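Local coordinates for protein putative hydrolase (Bacteroides ovatus, PDB 4HBS) that is of unknown function but probably acts as a hydrolase, perhaps on glycosidic bonds as do related five-bladed beta-propeller enzymes of the fructosidase clan, at residues V248-T253 with Q259-V264; M228-D231 with H235-L238; D116-N121 with A125-Q130; S78-I83 with R96-V101; S242-A247 with S313-R318. All coordinates share one frame; numbering follows the deposited sequence. Where two conformers were deposited one is given.

Contact 1. Residues V248-T253 with Q259-V264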
# COMPACT_ATOMS: atom_id res chain seq x y z
N VAL A 248 15.39 8.99 1.68
CA VAL A 248 15.69 7.73 0.98
C VAL A 248 16.95 7.02 1.55
O VAL A 248 17.90 7.66 2.01
CB VAL A 248 15.84 7.99 -0.55
CG1 VAL A 248 17.04 8.90 -0.85
CG2 VAL A 248 15.95 6.68 -1.34
N ALA A 249 16.90 5.68 1.51
CA ALA A 249 17.99 4.77 1.88
C ALA A 249 18.10 3.73 0.79
O ALA A 249 17.23 3.70 -0.08
CB ALA A 249 17.71 4.12 3.22
N ARG A 250 19.14 2.88 0.79
CA ARG A 250 19.24 1.84 -0.23
C ARG A 250 20.06 0.65 0.25
O ARG A 250 20.93 0.80 1.10
CB ARG A 250 19.81 2.40 -1.56
CG ARG A 250 21.34 2.50 -1.63
CD ARG A 250 21.81 3.26 -2.86
NE ARG A 250 23.26 3.53 -2.83
CZ ARG A 250 23.91 4.30 -3.70
NH1 ARG A 250 23.26 4.88 -4.71
NH2 ARG A 250 25.22 4.49 -3.58
N THR A 251 19.79 -0.51 -0.35
CA THR A 251 20.48 -1.76 -0.03
C THR A 251 21.74 -1.88 -0.88
O THR A 251 21.77 -1.37 -2.00
CB THR A 251 19.53 -2.94 -0.29
OG1 THR A 251 19.26 -3.03 -1.69
CG2 THR A 251 18.23 -2.80 0.49
N ALA A 252 22.77 -2.54 -0.37
CA ALA A 252 24.03 -2.70 -1.10
C ALA A 252 23.85 -3.55 -2.37
O ALA A 252 24.41 -3.22 -3.42
CB ALA A 252 25.08 -3.31 -0.21
N THR A 253 23.08 -4.65 -2.27
CA THR A 253 22.81 -5.57 -3.37
C THR A 253 21.28 -5.75 -3.50
O THR A 253 20.52 -5.05 -2.82
CB THR A 253 23.55 -6.90 -3.12
OG1 THR A 253 22.82 -7.67 -2.16
CG2 THR A 253 24.98 -6.71 -2.63
N GLN A 259 23.61 -4.62 3.60
CA GLN A 259 23.89 -3.43 4.41
C GLN A 259 23.14 -2.24 3.83
O GLN A 259 23.14 -2.03 2.61
CB GLN A 259 25.40 -3.15 4.48
CG GLN A 259 25.74 -1.85 5.22
CD GLN A 259 27.05 -1.96 5.97
OE1 GLN A 259 28.13 -1.96 5.38
NE2 GLN A 259 26.98 -2.07 7.30
N TRP A 260 22.48 -1.48 4.70
CA TRP A 260 21.74 -0.29 4.29
C TRP A 260 22.63 0.93 4.42
O TRP A 260 23.46 0.99 5.33
CB TRP A 260 20.48 -0.10 5.15
CG TRP A 260 19.35 -1.02 4.83
CD1 TRP A 260 19.41 -2.21 4.16
CD2 TRP A 260 17.99 -0.86 5.23
NE1 TRP A 260 18.16 -2.77 4.08
CE2 TRP A 260 17.27 -1.96 4.73
CE3 TRP A 260 17.31 0.12 5.97
CZ2 TRP A 260 15.89 -2.10 4.92
CZ3 TRP A 260 15.94 -0.02 6.16
CH2 TRP A 260 15.26 -1.14 5.67
N GLU A 261 22.45 1.89 3.51
CA GLU A 261 23.12 3.18 3.57
C GLU A 261 22.08 4.24 3.28
O GLU A 261 21.17 4.01 2.49
CB GLU A 261 24.35 3.28 2.66
CG GLU A 261 24.15 2.83 1.24
CD GLU A 261 25.36 3.08 0.35
OE1 GLU A 261 26.46 3.35 0.90
OE2 GLU A 261 25.21 3.02 -0.89
N TYR A 262 22.16 5.35 4.01
CA TYR A 262 21.16 6.40 4.03
C TYR A 262 21.65 7.66 3.35
O TYR A 262 22.76 8.11 3.64
CB TYR A 262 20.79 6.69 5.50
CG TYR A 262 20.43 5.43 6.27
CD1 TYR A 262 21.41 4.65 6.86
CD2 TYR A 262 19.11 4.98 6.33
CE1 TYR A 262 21.10 3.44 7.49
CE2 TYR A 262 18.78 3.79 6.97
CZ TYR A 262 19.78 3.03 7.57
OH TYR A 262 19.49 1.85 8.21
N TYR A 263 20.83 8.25 2.47
CA TYR A 263 21.15 9.51 1.79
C TYR A 263 20.75 10.60 2.77
O TYR A 263 19.55 10.78 3.05
CB TYR A 263 20.39 9.59 0.46
CG TYR A 263 20.92 10.57 -0.56
CD1 TYR A 263 22.24 10.51 -1.00
CD2 TYR A 263 20.05 11.41 -1.26
CE1 TYR A 263 22.71 11.33 -2.03
CE2 TYR A 263 20.51 12.26 -2.26
CZ TYR A 263 21.84 12.20 -2.66
OH TYR A 263 22.30 13.03 -3.65
N VAL A 264 21.76 11.22 3.41
CA VAL A 264 21.56 12.22 4.45
C VAL A 264 22.37 13.47 4.08
O VAL A 264 23.45 13.35 3.51
CB VAL A 264 21.89 11.66 5.87
CG1 VAL A 264 23.27 11.05 5.93
CG2 VAL A 264 21.71 12.71 6.96
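R250 and E261 face each other as a hydrogen-bonded pair of an antiparallel beta hairpin, strands 245-251 and 260-265, within one sheet of the five-bladed propeller. Their backbones exchange two bonds, R250 N to E261 O (2.9 Å) and E261 N to R250 O (3.1 Å). Outward from the arginine CB, with chi1 at 83°, CG sits between the backbone N and the carbonyl carbon and comes alongside E261 CG; the chain then runs extended past CD, which lies 3.9 Å from E261 OE2. R250 NE reaches E261 OE2 at 2.8 Å, on its anti side, and NH2 approaches OE2 from the syn side at 3.1 Å, so one carboxylate oxygen takes both arms of the salt bridge at the guanidinium edge. The two planes are turned 36° apart. NH1 is bonded to Y237 OH, and W273 adds a cation-pi contact. A leucine in place of R250 would probably leave the E261 carboxylate without its countercharge and Y237 OH without this partner. Long, charged chains suit this partly exposed part of the face; the opposite, buried one carries A249, T251, W260 and Y262. There A249 is small enough for its CB to lie 3.5 Å from Y262 CD2, and T251 CG2 rests 3.6 Å from W260 NE1, which donates to L256 O.

Contact 2. Residues M228-D231 with H235-L238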
# COMPACT_ATOMS: atom_id res chain seq x y z
N MSE A 228 9.35 0.98 -2.11
CA MSE A 228 10.64 0.58 -2.63
C MSE A 228 10.76 0.81 -4.11
O MSE A 228 9.76 1.01 -4.80
CB MSE A 228 10.83 -0.90 -2.38
CG MSE A 228 11.62 -1.20 -1.16
SE MSE A 228 11.47 -3.04 -0.56
CE MSE A 228 11.15 -3.86 -2.06
N TRP A 229 12.00 0.72 -4.61
CA TRP A 229 12.28 0.77 -6.04
C TRP A 229 13.55 -0.06 -6.33
O TRP A 229 14.64 0.34 -5.94
CB TRP A 229 12.43 2.20 -6.56
CG TRP A 229 12.96 2.23 -7.96
CD1 TRP A 229 14.22 2.55 -8.34
CD2 TRP A 229 12.33 1.63 -9.10
NE1 TRP A 229 14.40 2.26 -9.68
CE2 TRP A 229 13.24 1.72 -10.17
CE3 TRP A 229 11.07 1.06 -9.33
CZ2 TRP A 229 12.92 1.31 -11.46
CZ3 TRP A 229 10.75 0.65 -10.61
CH2 TRP A 229 11.68 0.74 -11.65
N GLU A 230 13.40 -1.21 -7.01
CA GLU A 230 14.53 -2.05 -7.39
C GLU A 230 15.09 -1.46 -8.69
O GLU A 230 14.43 -1.56 -9.73
CB GLU A 230 14.08 -3.52 -7.53
CG GLU A 230 15.23 -4.51 -7.72
CD GLU A 230 14.97 -5.91 -7.20
OE1 GLU A 230 13.80 -6.36 -7.25
OE2 GLU A 230 15.93 -6.55 -6.72
N ASP A 231 16.25 -0.77 -8.61
CA ASP A 231 16.86 -0.07 -9.76
C ASP A 231 17.84 -0.94 -10.55
O ASP A 231 18.40 -1.89 -10.02
CB ASP A 231 17.61 1.18 -9.25
CG ASP A 231 17.98 2.16 -10.34
OD1 ASP A 231 17.11 2.92 -10.77
OD2 ASP A 231 19.13 2.11 -10.82
N HIS A 235 20.79 -1.71 -6.60
CA HIS A 235 20.36 -1.29 -5.26
C HIS A 235 18.85 -1.24 -5.19
O HIS A 235 18.21 -0.82 -6.17
CB HIS A 235 20.88 0.11 -4.90
CG HIS A 235 22.36 0.29 -4.97
ND1 HIS A 235 23.20 -0.39 -4.14
CD2 HIS A 235 23.08 1.18 -5.69
CE1 HIS A 235 24.42 0.03 -4.42
NE2 HIS A 235 24.39 0.99 -5.35
N ILE A 236 18.28 -1.61 -4.03
CA ILE A 236 16.86 -1.47 -3.79
C ILE A 236 16.73 -0.18 -3.05
O ILE A 236 17.28 -0.05 -1.97
CB ILE A 236 16.26 -2.65 -2.98
CG1 ILE A 236 16.47 -3.97 -3.68
CG2 ILE A 236 14.78 -2.42 -2.73
CD1 ILE A 236 16.45 -5.15 -2.72
N TYR A 237 16.04 0.80 -3.63
CA TYR A 237 15.85 2.09 -2.96
C TYR A 237 14.68 1.95 -2.01
O TYR A 237 13.70 1.31 -2.35
CB TYR A 237 15.68 3.22 -3.98
CG TYR A 237 17.01 3.54 -4.62
CD1 TYR A 237 17.49 2.77 -5.67
CD2 TYR A 237 17.87 4.48 -4.06
CE1 TYR A 237 18.77 2.97 -6.19
CE2 TYR A 237 19.14 4.70 -4.57
CZ TYR A 237 19.60 3.93 -5.63
OH TYR A 237 20.84 4.17 -6.16
N LEU A 238 14.86 2.45 -0.77
CA LEU A 238 13.91 2.36 0.34
C LEU A 238 13.52 3.77 0.75
O LEU A 238 14.40 4.54 1.13
CB LEU A 238 14.59 1.63 1.52
CG LEU A 238 15.43 0.41 1.17
CD1 LEU A 238 16.50 0.20 2.21
CD2 LEU A 238 14.57 -0.80 1.03
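With chi1 at -59°, I236 sets CG1 beside its backbone N, leaving CG2 anti to that N, where it meets M228 CG at 3.7 Å. L238, its CG anti to the carbonyl carbon (chi1 -42°), lays CD2 beside the same M228 CG, also at 3.7 Å. M228, a selenomethionine, runs alongside L238, a flexible, unbranched chain suited to branched neighbours. These residues line one buried face of an antiparallel beta hairpin of strands 227-230 and 236-242, at the edge of a propeller sheet. W229 and Y237 are its hydrogen-bonded pair, with Y237 N to W229 O at 2.7 Å, the donor above the carbonyl plane. On their face the Y237 ring presents its edge to W229 O and D231 CB (CE1 to CB 3.7 Å), while its OH reaches R250 NH1 and D233 OD2. The W229 indole is fixed by NE1, which donates in its ring plane to the anti lone pair of D231 OD1 (3.0 Å); Y307 OH bonds that oxygen too.

Contact 3. Residues D116-N121 with A125-Q130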
# COMPACT_ATOMS: atom_id res chain seq x y z
N ASP A 116 -5.79 -17.35 8.29
CA ASP A 116 -5.80 -18.17 9.51
C ASP A 116 -7.25 -18.15 10.03
O ASP A 116 -7.53 -17.47 11.02
CB ASP A 116 -4.79 -17.54 10.52
CG ASP A 116 -4.48 -18.33 11.77
OD1 ASP A 116 -5.28 -19.22 12.14
OD2 ASP A 116 -3.43 -18.04 12.40
N TYR A 117 -8.17 -18.83 9.34
CA TYR A 117 -9.58 -18.81 9.72
C TYR A 117 -9.83 -19.41 11.08
O TYR A 117 -9.17 -20.37 11.46
CB TYR A 117 -10.45 -19.55 8.71
CG TYR A 117 -10.59 -18.84 7.40
CD1 TYR A 117 -11.36 -17.68 7.29
CD2 TYR A 117 -10.01 -19.34 6.25
CE1 TYR A 117 -11.50 -17.02 6.08
CE2 TYR A 117 -10.17 -18.70 5.02
CZ TYR A 117 -10.90 -17.53 4.94
OH TYR A 117 -11.08 -16.90 3.73
N VAL A 118 -10.82 -18.85 11.82
CA VAL A 118 -11.22 -19.37 13.13
C VAL A 118 -12.09 -20.60 12.86
O VAL A 118 -11.78 -21.70 13.35
CB VAL A 118 -11.91 -18.28 13.98
CG1 VAL A 118 -12.55 -18.87 15.24
CG2 VAL A 118 -10.90 -17.20 14.35
N GLN A 119 -13.12 -20.43 12.01
CA GLN A 119 -13.97 -21.55 11.58
C GLN A 119 -14.69 -21.18 10.26
O GLN A 119 -15.03 -20.00 10.04
CB GLN A 119 -14.97 -21.97 12.69
CG GLN A 119 -16.15 -21.00 12.92
CD GLN A 119 -17.40 -21.32 12.11
OE1 GLN A 119 -17.42 -22.20 11.24
NE2 GLN A 119 -18.48 -20.58 12.35
N THR A 120 -14.87 -22.17 9.37
CA THR A 120 -15.56 -21.98 8.08
C THR A 120 -16.52 -23.15 7.81
O THR A 120 -16.91 -23.36 6.67
CB THR A 120 -14.50 -21.85 6.94
OG1 THR A 120 -13.65 -23.00 6.93
CG2 THR A 120 -13.64 -20.62 7.09
N ASN A 121 -16.97 -23.85 8.88
CA ASN A 121 -17.81 -25.06 8.80
C ASN A 121 -19.28 -24.77 9.10
O ASN A 121 -20.13 -25.25 8.36
CB ASN A 121 -17.29 -26.20 9.73
CG ASN A 121 -16.53 -25.74 10.97
OD1 ASN A 121 -15.40 -25.23 10.87
ND2 ASN A 121 -17.13 -25.87 12.16
N ALA A 125 -22.99 -20.76 13.33
CA ALA A 125 -22.21 -20.58 14.56
C ALA A 125 -21.35 -19.33 14.50
O ALA A 125 -21.00 -18.85 13.42
CB ALA A 125 -21.32 -21.78 14.81
N ASP A 126 -20.93 -18.88 15.67
CA ASP A 126 -20.11 -17.68 15.84
C ASP A 126 -18.73 -17.86 15.17
O ASP A 126 -18.30 -18.99 14.91
CB ASP A 126 -19.96 -17.36 17.36
CG ASP A 126 -19.54 -15.94 17.73
OD1 ASP A 126 -19.98 -14.98 17.03
OD2 ASP A 126 -18.84 -15.77 18.76
N ARG A 127 -18.05 -16.74 14.87
CA ARG A 127 -16.70 -16.66 14.28
C ARG A 127 -16.62 -17.22 12.86
O ARG A 127 -15.52 -17.54 12.40
CB ARG A 127 -15.65 -17.34 15.18
CG ARG A 127 -15.76 -16.99 16.65
CD ARG A 127 -15.84 -15.51 16.90
NE ARG A 127 -15.67 -15.15 18.31
CZ ARG A 127 -14.50 -15.05 18.94
NH1 ARG A 127 -13.36 -15.32 18.29
NH2 ARG A 127 -14.45 -14.71 20.22
N TYR A 128 -17.74 -17.24 12.12
CA TYR A 128 -17.76 -17.75 10.75
C TYR A 128 -16.96 -16.86 9.80
O TYR A 128 -17.24 -15.68 9.66
CB TYR A 128 -19.19 -17.88 10.24
CG TYR A 128 -19.34 -18.60 8.92
CD1 TYR A 128 -18.92 -19.92 8.78
CD2 TYR A 128 -20.02 -18.02 7.87
CE1 TYR A 128 -19.12 -20.61 7.59
CE2 TYR A 128 -20.27 -18.72 6.69
CZ TYR A 128 -19.81 -20.02 6.55
OH TYR A 128 -20.03 -20.72 5.38
N TYR A 129 -15.93 -17.45 9.18
CA TYR A 129 -15.02 -16.81 8.24
C TYR A 129 -14.26 -15.63 8.87
O TYR A 129 -13.73 -14.80 8.14
CB TYR A 129 -15.74 -16.44 6.94
CG TYR A 129 -15.69 -17.57 5.94
CD1 TYR A 129 -16.62 -18.60 5.99
CD2 TYR A 129 -14.68 -17.65 4.98
CE1 TYR A 129 -16.57 -19.66 5.08
CE2 TYR A 129 -14.63 -18.69 4.07
CZ TYR A 129 -15.57 -19.70 4.12
OH TYR A 129 -15.53 -20.75 3.22
N GLN A 130 -14.09 -15.67 10.21
CA GLN A 130 -13.30 -14.70 10.96
C GLN A 130 -11.85 -15.21 10.93
O GLN A 130 -11.63 -16.41 10.81
CB GLN A 130 -13.84 -14.53 12.38
CG GLN A 130 -15.18 -13.79 12.38
CD GLN A 130 -15.58 -13.28 13.72
OE1 GLN A 130 -14.76 -13.10 14.62
NE2 GLN A 130 -16.86 -13.04 13.89
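V118 and Q130 close the base of an irregular excursion between the two short antiparallel strands 116-117 and 131-132: V118 N donates to Q130 O at 2.8 Å, tilted out of the carbonyl plane. Further out, Y129 N gives an equally short bond to Q119 O, almost in line with the carbonyl. The return limb folds through a type II beta turn from R127 to Q130, whose Q130 N bonds R127 O, which leaves both Y129 N and Q130 N bonded although this limb forms no regular strand. Q119 satisfies both ends of its amide. Its chain bends at chi2 (91°), which swings NE2 to D126 O (3.0 Å, the donor above the carbonyl plane) and to D122 O, while OE1 accepts from N121 N at 2.9 Å. A glutamine suits the place because a single group supplies both donor and acceptor to loop backbone. Charged residues serve the outside: D116 pairs with R132, and R127 gives NH1 to A149 O besides a weak salt bridge to D126. R127 also lends its aliphatic part, CB lying 3.5 Å from V118 CG1. Aromatic packing fills the other flank, where Y129 turns its edge toward the face of Y117 with centroids 5.0 Å apart. Over one face of Y129 stands T120 CG2, 3.5 Å from the ring centroid and only 4° off its normal.

Contact 4. Residues S78-I83 with R96-V101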
# COMPACT_ATOMS: atom_id res chain seq x y z
N SER A 78 -7.96 -5.38 8.66
CA SER A 78 -9.00 -5.81 7.72
C SER A 78 -10.12 -6.58 8.41
O SER A 78 -9.85 -7.33 9.32
CB SER A 78 -8.41 -6.71 6.64
OG SER A 78 -7.48 -6.03 5.82
N PHE A 79 -11.36 -6.44 7.90
CA PHE A 79 -12.54 -7.15 8.39
C PHE A 79 -12.68 -8.49 7.67
O PHE A 79 -12.77 -8.53 6.44
CB PHE A 79 -13.83 -6.34 8.17
CG PHE A 79 -13.95 -5.10 8.99
CD1 PHE A 79 -14.10 -5.16 10.37
CD2 PHE A 79 -13.96 -3.84 8.39
CE1 PHE A 79 -14.20 -4.00 11.14
CE2 PHE A 79 -14.07 -2.68 9.16
CZ PHE A 79 -14.18 -2.77 10.53
N TYR A 80 -12.74 -9.57 8.43
CA TYR A 80 -12.94 -10.92 7.94
C TYR A 80 -14.19 -11.40 8.58
O TYR A 80 -14.24 -11.44 9.80
CB TYR A 80 -11.77 -11.80 8.31
CG TYR A 80 -10.60 -11.64 7.36
CD1 TYR A 80 -9.62 -10.69 7.60
CD2 TYR A 80 -10.48 -12.45 6.24
CE1 TYR A 80 -8.53 -10.55 6.73
CE2 TYR A 80 -9.37 -12.36 5.40
CZ TYR A 80 -8.40 -11.40 5.64
OH TYR A 80 -7.35 -11.24 4.78
N GLY A 81 -15.22 -11.70 7.79
CA GLY A 81 -16.49 -12.14 8.33
C GLY A 81 -17.61 -12.15 7.33
O GLY A 81 -17.42 -12.57 6.18
N VAL A 82 -18.79 -11.67 7.74
CA VAL A 82 -20.03 -11.74 6.97
C VAL A 82 -20.61 -10.35 6.63
O VAL A 82 -20.72 -9.49 7.51
CB VAL A 82 -21.05 -12.58 7.80
CG1 VAL A 82 -22.48 -12.39 7.32
CG2 VAL A 82 -20.67 -14.06 7.77
N ILE A 83 -21.04 -10.16 5.36
CA ILE A 83 -21.74 -8.94 4.90
C ILE A 83 -23.17 -9.36 4.61
O ILE A 83 -23.39 -10.30 3.84
CB ILE A 83 -21.10 -8.26 3.68
CG1 ILE A 83 -19.61 -7.92 3.91
CG2 ILE A 83 -21.89 -7.05 3.26
CD1 ILE A 83 -19.33 -6.92 4.97
N ARG A 96 -4.79 -7.57 12.53
CA ARG A 96 -3.89 -6.45 12.27
C ARG A 96 -3.20 -6.53 10.93
O ARG A 96 -2.80 -5.49 10.41
CB ARG A 96 -2.87 -6.26 13.41
CG ARG A 96 -3.53 -6.02 14.78
CD ARG A 96 -4.79 -5.13 14.73
NE ARG A 96 -4.91 -4.23 15.89
CZ ARG A 96 -4.78 -2.90 15.87
NH1 ARG A 96 -4.49 -2.27 14.73
NH2 ARG A 96 -4.91 -2.19 16.98
N ASN A 97 -3.14 -7.70 10.33
CA ASN A 97 -2.60 -7.85 8.99
C ASN A 97 -2.98 -9.21 8.44
O ASN A 97 -3.31 -10.13 9.19
CB ASN A 97 -1.07 -7.65 8.94
CG ASN A 97 -0.31 -8.53 9.90
OD1 ASN A 97 -0.36 -9.75 9.80
ND2 ASN A 97 0.38 -7.94 10.87
N SER A 98 -2.93 -9.32 7.13
CA SER A 98 -3.26 -10.55 6.43
C SER A 98 -2.72 -10.47 5.03
O SER A 98 -2.31 -9.39 4.60
CB SER A 98 -4.77 -10.78 6.40
OG SER A 98 -5.48 -9.66 5.90
N ILE A 99 -2.66 -11.61 4.35
CA ILE A 99 -2.14 -11.65 2.99
C ILE A 99 -3.07 -12.47 2.10
O ILE A 99 -3.98 -13.18 2.57
CB ILE A 99 -0.67 -12.16 2.96
CG1 ILE A 99 -0.56 -13.66 3.35
CG2 ILE A 99 0.24 -11.27 3.85
CD1 ILE A 99 0.84 -14.26 3.36
N MSE A 100 -2.84 -12.35 0.80
CA MSE A 100 -3.60 -13.03 -0.24
C MSE A 100 -2.73 -13.17 -1.50
O MSE A 100 -1.78 -12.40 -1.66
CB MSE A 100 -4.88 -12.19 -0.53
CG MSE A 100 -5.76 -12.70 -1.67
SE MSE A 100 -5.39 -11.84 -3.32
CE MSE A 100 -6.24 -10.29 -3.01
N VAL A 101 -3.03 -14.16 -2.35
CA VAL A 101 -2.35 -14.38 -3.63
C VAL A 101 -3.39 -14.32 -4.73
O VAL A 101 -4.35 -15.08 -4.68
CB VAL A 101 -1.56 -15.73 -3.73
CG1 VAL A 101 -0.88 -15.84 -5.09
CG2 VAL A 101 -0.54 -15.87 -2.61
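The ring of Y80 receives S98 OG at its edge and nearly in its plane, on the CE1 side of the hydroxyl; the W55 ring packs against it edge-to-face, and P95 and W113 also touch the tyrosine side chain. The link is a hydrogen bond between two hydroxyls, Y80 OH and S98 OG, 2.7 Å apart, in which either may be the donor. S98 turns its hydroxyl into place with chi1 at 53°, between its own backbone N and carbonyl carbon, so that OG rather than CB comes nearest the ring: OG lies 3.3 Å from Y80 CE1. The bond ties strand 79-80, paired with 55-57 in a small sheet, to strand 98-102 in the neighbouring four-stranded antiparallel sheet of this propeller protein. Backbones are well separated here: the CA atoms of Y80 and S98 are 9.8 Å apart, a gap that a long tyrosine side chain can span, whereas a short serine keeps the oxygen close to its strand. S78 OG lies 4.1 Å from S98 OG and is itself bonded to N76 O. Since both hydroxyls are buried, their bond gives each a polar partner without bringing charge into the interior.

Contact 5. Residues S242-A247 with S313-R318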
# COMPACT_ATOMS: atom_id res chain seq x y z
N SER A 242 8.72 11.75 6.99
CA SER A 242 8.68 12.24 8.37
C SER A 242 8.22 13.70 8.28
O SER A 242 8.93 14.50 7.68
CB SER A 242 10.05 12.11 9.02
OG SER A 242 9.98 12.34 10.42
N ASN A 243 7.00 14.02 8.76
CA ASN A 243 6.42 15.38 8.64
C ASN A 243 6.38 15.82 7.16
O ASN A 243 6.81 16.93 6.81
CB ASN A 243 7.15 16.40 9.52
CG ASN A 243 6.74 16.31 10.95
OD1 ASN A 243 5.94 17.11 11.43
ND2 ASN A 243 7.27 15.31 11.65
N TYR A 244 5.89 14.90 6.30
CA TYR A 244 5.72 15.07 4.86
C TYR A 244 7.02 15.42 4.09
O TYR A 244 6.95 15.96 2.99
CB TYR A 244 4.62 16.10 4.59
CG TYR A 244 3.32 15.76 5.26
CD1 TYR A 244 2.46 14.80 4.73
CD2 TYR A 244 2.96 16.35 6.48
CE1 TYR A 244 1.27 14.46 5.36
CE2 TYR A 244 1.77 16.01 7.12
CZ TYR A 244 0.94 15.04 6.58
OH TYR A 244 -0.26 14.72 7.18
N LYS A 245 8.20 15.05 4.63
CA LYS A 245 9.50 15.23 3.98
C LYS A 245 9.94 13.86 3.57
O LYS A 245 9.88 12.96 4.41
CB LYS A 245 10.51 15.90 4.92
CG LYS A 245 10.30 17.40 4.99
CD LYS A 245 10.65 18.01 6.33
CE LYS A 245 9.91 19.31 6.57
NZ LYS A 245 8.54 19.09 7.12
N VAL A 246 10.31 13.65 2.28
CA VAL A 246 10.66 12.33 1.74
C VAL A 246 12.15 12.08 1.84
O VAL A 246 12.91 12.77 1.17
CB VAL A 246 10.19 12.16 0.28
CG1 VAL A 246 10.50 10.76 -0.24
CG2 VAL A 246 8.72 12.49 0.12
N ALA A 247 12.56 11.07 2.62
CA ALA A 247 13.97 10.67 2.76
C ALA A 247 14.17 9.31 2.08
O ALA A 247 13.21 8.56 1.92
CB ALA A 247 14.35 10.59 4.23
N SER A 313 -1.14 14.22 -1.59
CA SER A 313 -0.86 15.54 -1.01
C SER A 313 -1.09 15.49 0.50
O SER A 313 -1.76 14.58 1.00
CB SER A 313 -1.69 16.63 -1.68
OG SER A 313 -3.08 16.45 -1.47
N MSE A 314 -0.50 16.43 1.23
CA MSE A 314 -0.53 16.45 2.69
C MSE A 314 -1.91 16.62 3.34
O MSE A 314 -2.84 17.13 2.73
CB MSE A 314 0.38 17.54 3.22
CG MSE A 314 -0.21 18.93 3.10
SE MSE A 314 1.07 20.31 3.52
CE MSE A 314 1.94 19.49 5.15
N TRP A 315 -1.96 16.21 4.64
CA TRP A 315 -3.09 16.15 5.56
C TRP A 315 -4.33 15.55 4.89
O TRP A 315 -5.43 16.12 4.84
CB TRP A 315 -3.35 17.50 6.26
CG TRP A 315 -2.38 17.78 7.39
CD1 TRP A 315 -1.54 18.85 7.49
CD2 TRP A 315 -2.14 16.97 8.55
NE1 TRP A 315 -0.80 18.76 8.66
CE2 TRP A 315 -1.15 17.61 9.32
CE3 TRP A 315 -2.68 15.75 9.03
CZ2 TRP A 315 -0.68 17.09 10.54
CZ3 TRP A 315 -2.21 15.23 10.22
CH2 TRP A 315 -1.22 15.89 10.96
N PHE A 316 -4.13 14.30 4.42
CA PHE A 316 -5.16 13.48 3.79
C PHE A 316 -5.82 14.20 2.61
O PHE A 316 -7.06 14.20 2.47
CB PHE A 316 -6.23 13.06 4.81
CG PHE A 316 -5.67 12.35 6.01
CD1 PHE A 316 -5.22 11.05 5.91
CD2 PHE A 316 -5.68 12.95 7.26
CE1 PHE A 316 -4.79 10.35 7.03
CE2 PHE A 316 -5.21 12.26 8.39
CZ PHE A 316 -4.79 10.96 8.27
N GLY A 317 -5.00 14.84 1.79
CA GLY A 317 -5.50 15.58 0.64
C GLY A 317 -5.97 14.63 -0.43
O GLY A 317 -5.48 13.51 -0.54
N ARG A 318 -6.97 15.05 -1.18
CA ARG A 318 -7.52 14.26 -2.27
C ARG A 318 -6.66 14.44 -3.50
O ARG A 318 -6.77 13.61 -4.39
CB ARG A 318 -8.98 14.64 -2.55
CG ARG A 318 -9.89 14.44 -1.35
CD ARG A 318 -11.36 14.70 -1.64
NE ARG A 318 -11.67 16.12 -1.95
CZ ARG A 318 -12.14 16.59 -3.12
NH1 ARG A 318 -12.35 15.77 -4.15
NH2 ARG A 318 -12.40 17.89 -3.26
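Y244 lays its ring against the side chain of M314, whose CB stands over one face, 3.9 Å from the ring centroid and 15° off its normal, a CH-pi contact. The chain of M314, a selenomethionine in the crystal, bends at chi3 (-43°) and returns its terminal CE to Y244 CD2 at 3.6 Å, touching the ring at root and end. Y244 occupies the tip of a beta hairpin with a two-residue loop: a type I' turn from S242 to K245 joins strands 236-242 and 245-251, and both N243 and Y244 take the left-handed backbone conformation that this turn requires. K245 NZ folds back onto N243 O at 2.8 Å. From this tip the tyrosine spans to the loop between strands 306-312 and 319-325 of another propeller sheet, long and flat enough to bridge two surface loops. A294 touches both Y244 and M314. An alanine at Y244 is likely to open a gap beside M314 and leave the two loops without this bridge. W315 was modelled in two conformers, so its share is less certain: in one, the Y244 ring directs its edge at the indole face, the centroids of the Y244 ring and the five-membered ring of W315 being 5.1 Å apart, and W315 N makes a weak bond to Y244 OH. M314 N is hydrogen-bonded to O1 of a bound glycerol, probably from the crystallisation liquor.

How the contacts relate
Contacts 1 and 2 are neighbouring hairpins of one sheet, sharing the border between strands 236-242 and 245-251, where A249 O and L238 N are probably bonded. Contact 5 starts from the other end of strand 245-251 and reaches a different sheet. Contacts 3 and 4 lie on the opposite side of the chain's centre from contacts 1 and 2 and touch through Y129 and Y80. Chemistry varies with burial: contact 2 adds aliphatic and aromatic packing to its backbone ladder, contact 4 is a neutral hydroxyl pair, whereas partly buried contact 1 adds an ion pair. The surface contacts, 3 and 5, join loops through aromatic packing, with backbone and amide bonds added in contact 3.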